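Local coordinates for protein fumarate reductase iron-sulfur subunit (Mycolicibacterium smegmatis, PDB 7D6V) that probably carries electrons through its three iron-sulfur clusters between the flavoprotein subunit of succinate dehydrogenase and the membrane quinone site, at residues B[113-118]-B[171-176]. Sequence-based numbering, arbitrary orientation.
With F3S (Fe3-s4 cluster), chain G.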
loop_
_atom_site.group_PDB
_atom_site.type_symbol
_atom_site.label_atom_id
_atom_site.label_comp_id
_atom_site.label_asym_id
_atom_site.label_seq_id
_atom_site.Cartn_x
_atom_site.Cartn_y
_atom_site.Cartn_z
ATOM N N ARG B 113 -17.559 -6.563 -1.782
ATOM C CA ARG B 113 -18.368 -7.505 -1.023
ATOM C C ARG B 113 -19.251 -8.377 -1.908
ATOM O O ARG B 113 -20.171 -9.026 -1.402
ATOM C CB ARG B 113 -19.212 -6.776 0.020
ATOM C CG ARG B 113 -20.030 -5.622 -0.488
ATOM C CD ARG B 113 -20.356 -4.690 0.660
ATOM N NE ARG B 113 -21.682 -4.097 0.537
ATOM C CZ ARG B 113 -22.240 -3.329 1.464
ATOM N NH1 ARG B 113 -21.587 -3.066 2.586
ATOM N NH2 ARG B 113 -23.452 -2.830 1.274
ATOM N N GLN B 114 -18.996 -8.405 -3.213
ATOM C CA GLN B 114 -19.630 -9.379 -4.089
ATOM C C GLN B 114 -18.747 -10.586 -4.362
ATOM O O GLN B 114 -19.270 -11.653 -4.695
ATOM C CB GLN B 114 -20.023 -8.730 -5.420
ATOM C CG GLN B 114 -21.116 -7.687 -5.299
ATOM C CD GLN B 114 -21.274 -6.860 -6.557
ATOM O OE1 GLN B 114 -20.592 -7.088 -7.553
ATOM N NE2 GLN B 114 -22.179 -5.892 -6.516
ATOM N N ILE B 115 -17.438 -10.444 -4.219
ATOM C CA ILE B 115 -16.513 -11.554 -4.456
ATOM C C ILE B 115 -16.529 -12.479 -3.242
ATOM O O ILE B 115 -16.414 -11.993 -2.107
ATOM C CB ILE B 115 -15.109 -11.029 -4.726
ATOM C CG1 ILE B 115 -15.103 -10.142 -5.968
ATOM C CG2 ILE B 115 -14.128 -12.179 -4.897
ATOM C CD1 ILE B 115 -13.747 -9.612 -6.304
ATOM N N PRO B 116 -16.680 -13.789 -3.434
ATOM C CA PRO B 116 -16.596 -14.712 -2.297
ATOM C C PRO B 116 -15.243 -14.612 -1.613
ATOM O O PRO B 116 -14.206 -14.465 -2.260
ATOM C CB PRO B 116 -16.802 -16.087 -2.940
ATOM C CG PRO B 116 -17.511 -15.806 -4.207
ATOM C CD PRO B 116 -16.994 -14.489 -4.687
ATOM N N SER B 117 -15.262 -14.697 -0.289
ATOM C CA SER B 117 -14.070 -14.473 0.505
ATOM C C SER B 117 -13.260 -15.759 0.634
ATOM O O SER B 117 -13.617 -16.809 0.095
ATOM C CB SER B 117 -14.448 -13.917 1.873
ATOM O OG SER B 117 -14.975 -12.609 1.753
ATOM N N PHE B 118 -12.145 -15.668 1.353
ATOM C CA PHE B 118 -11.295 -16.827 1.575
ATOM C C PHE B 118 -12.047 -17.896 2.355
ATOM O O PHE B 118 -12.647 -17.618 3.396
ATOM C CB PHE B 118 -10.031 -16.406 2.326
ATOM C CG PHE B 118 -9.245 -17.555 2.885
ATOM C CD1 PHE B 118 -9.204 -17.781 4.248
ATOM C CD2 PHE B 118 -8.542 -18.401 2.051
ATOM C CE1 PHE B 118 -8.484 -18.831 4.764
ATOM C CE2 PHE B 118 -7.821 -19.453 2.563
ATOM C CZ PHE B 118 -7.790 -19.667 3.920
ATOM N N PRO B 171 -9.947 -4.153 -12.860
ATOM C CA PRO B 171 -8.673 -4.871 -12.682
ATOM C C PRO B 171 -8.383 -5.285 -11.251
ATOM O O PRO B 171 -7.890 -6.396 -11.027
ATOM C CB PRO B 171 -7.631 -3.860 -13.187
ATOM C CG PRO B 171 -8.369 -2.574 -13.408
ATOM C CD PRO B 171 -9.786 -2.917 -13.637
ATOM N N ARG B 172 -8.681 -4.428 -10.272
ATOM C CA ARG B 172 -8.320 -4.730 -8.891
ATOM C C ARG B 172 -9.038 -5.975 -8.393
ATOM O O ARG B 172 -8.435 -6.835 -7.742
ATOM C CB ARG B 172 -8.630 -3.532 -7.991
ATOM C CG ARG B 172 -8.059 -3.623 -6.584
ATOM C CD ARG B 172 -9.093 -4.139 -5.594
ATOM N NE ARG B 172 -8.523 -4.438 -4.286
ATOM C CZ ARG B 172 -7.813 -5.525 -4.003
ATOM N NH1 ARG B 172 -7.336 -5.705 -2.781
ATOM N NH2 ARG B 172 -7.574 -6.430 -4.939
ATOM N N PHE B 173 -10.314 -6.115 -8.721
ATOM C CA PHE B 173 -11.090 -7.207 -8.156
ATOM C C PHE B 173 -10.974 -8.495 -8.955
ATOM O O PHE B 173 -11.103 -9.579 -8.383
ATOM C CB PHE B 173 -12.537 -6.757 -8.002
ATOM C CG PHE B 173 -12.685 -5.661 -7.003
ATOM C CD1 PHE B 173 -12.567 -5.927 -5.654
ATOM C CD2 PHE B 173 -12.859 -4.354 -7.412
ATOM C CE1 PHE B 173 -12.666 -4.920 -4.731
ATOM C CE2 PHE B 173 -12.959 -3.343 -6.489
ATOM C CZ PHE B 173 -12.860 -3.628 -5.148
ATOM N N HIS B 174 -10.667 -8.416 -10.248
ATOM C CA HIS B 174 -10.256 -9.624 -10.950
ATOM C C HIS B 174 -8.886 -10.093 -10.475
ATOM O O HIS B 174 -8.638 -11.303 -10.394
ATOM C CB HIS B 174 -10.273 -9.383 -12.456
ATOM C CG HIS B 174 -11.652 -9.341 -13.035
ATOM N ND1 HIS B 174 -12.455 -10.456 -13.122
ATOM C CD2 HIS B 174 -12.381 -8.313 -13.530
ATOM C CE1 HIS B 174 -13.614 -10.121 -13.657
ATOM N NE2 HIS B 174 -13.595 -8.826 -13.914
ATOM N N MET B 175 -8.002 -9.159 -10.123
ATOM C CA MET B 175 -6.753 -9.532 -9.468
ATOM C C MET B 175 -7.016 -10.177 -8.114
ATOM O O MET B 175 -6.317 -11.113 -7.717
ATOM C CB MET B 175 -5.857 -8.304 -9.315
ATOM C CG MET B 175 -4.487 -8.599 -8.741
ATOM S SD MET B 175 -3.576 -7.111 -8.314
ATOM C CE MET B 175 -4.571 -6.484 -6.970
ATOM N N ARG B 176 -8.010 -9.676 -7.382
ATOM C CA ARG B 176 -8.390 -10.289 -6.111
ATOM C C ARG B 176 -8.922 -11.705 -6.314
ATOM O O ARG B 176 -8.622 -12.612 -5.526
ATOM C CB ARG B 176 -9.425 -9.411 -5.408
ATOM C CG ARG B 176 -10.125 -10.072 -4.245
ATOM C CD ARG B 176 -9.470 -9.711 -2.930
ATOM N NE ARG B 176 -10.239 -10.208 -1.795
ATOM C CZ ARG B 176 -9.798 -11.121 -0.939
ATOM N NH1 ARG B 176 -8.588 -11.639 -1.083
ATOM N NH2 ARG B 176 -10.568 -11.513 0.064
HETATM FE FE1 F3S G . -8.081 -2.629 -17.589
HETATM FE FE3 F3S G . -5.761 -3.979 -17.691
HETATM FE FE4 F3S G . -7.944 -5.150 -18.736
HETATM S S1 F3S G . -6.126 -1.873 -18.318
HETATM S S2 F3S G . -9.151 -3.391 -19.483
HETATM S S3 F3S G . -7.636 -4.606 -16.509
HETATM S S4 F3S G . -5.828 -5.373 -19.488
#
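Ile115, in an irregular stretch of loop, and Phe173, in the first turn of a helix, mark the nearest backbone approach of 113-118 to 171-176, with CA atoms 7.9 Å apart, too far for the two main chains to pair, so the loop reaches the helix through a side chain. Ile115 supplies the loop's half through one methyl group. Its CG1 lies opposite the carbonyl carbon (chi1 -61°) and the branch is extended at chi2 (-179°), which carries CD1 onto the helix. There CD1 lies 3.5 Å from Phe173 CB, an apolar contact, and 3.4 Å from Phe173 O, a van der Waals contact with the main chain. It approaches the Phe173 ring obliquely, 3.9 Å from ring atom CD1 of Phe173. On the next turn of the helix, Arg176 CG closes to 4.2 Å from Ile115 CD1, so the methyl touches Phe173 at its base and, roughly at right angles to that, the aliphatic part of the arginine. CG of Arg176 is set anti to the backbone N (chi1 167°), which turns it to the loop; beyond it the guanidinium pairs with Glu179 in a salt bridge. Helix 171-181 belongs to the ferredoxin-like 4Fe-4S dicluster region of the iron-sulfur subunit, and its first residue, Pro171, lines the 3Fe-4S pocket, with CB 3.4 Å from sulfide S3 of the cluster. The loop therefore packs against a helix whose N-terminal end touches the cluster. Within the helix, Arg172 CD stands 3.7 Å above the plane of the Phe173 ring, over its centre; the same ring also touches Asn108, Lys111 and Ala112 of helix 107-112. On the loop, Ile115 O and Ser117 OG both hydrogen-bond to Gln153 of succinate dehydrogenase subunit A, which places this loop at the subunit interface.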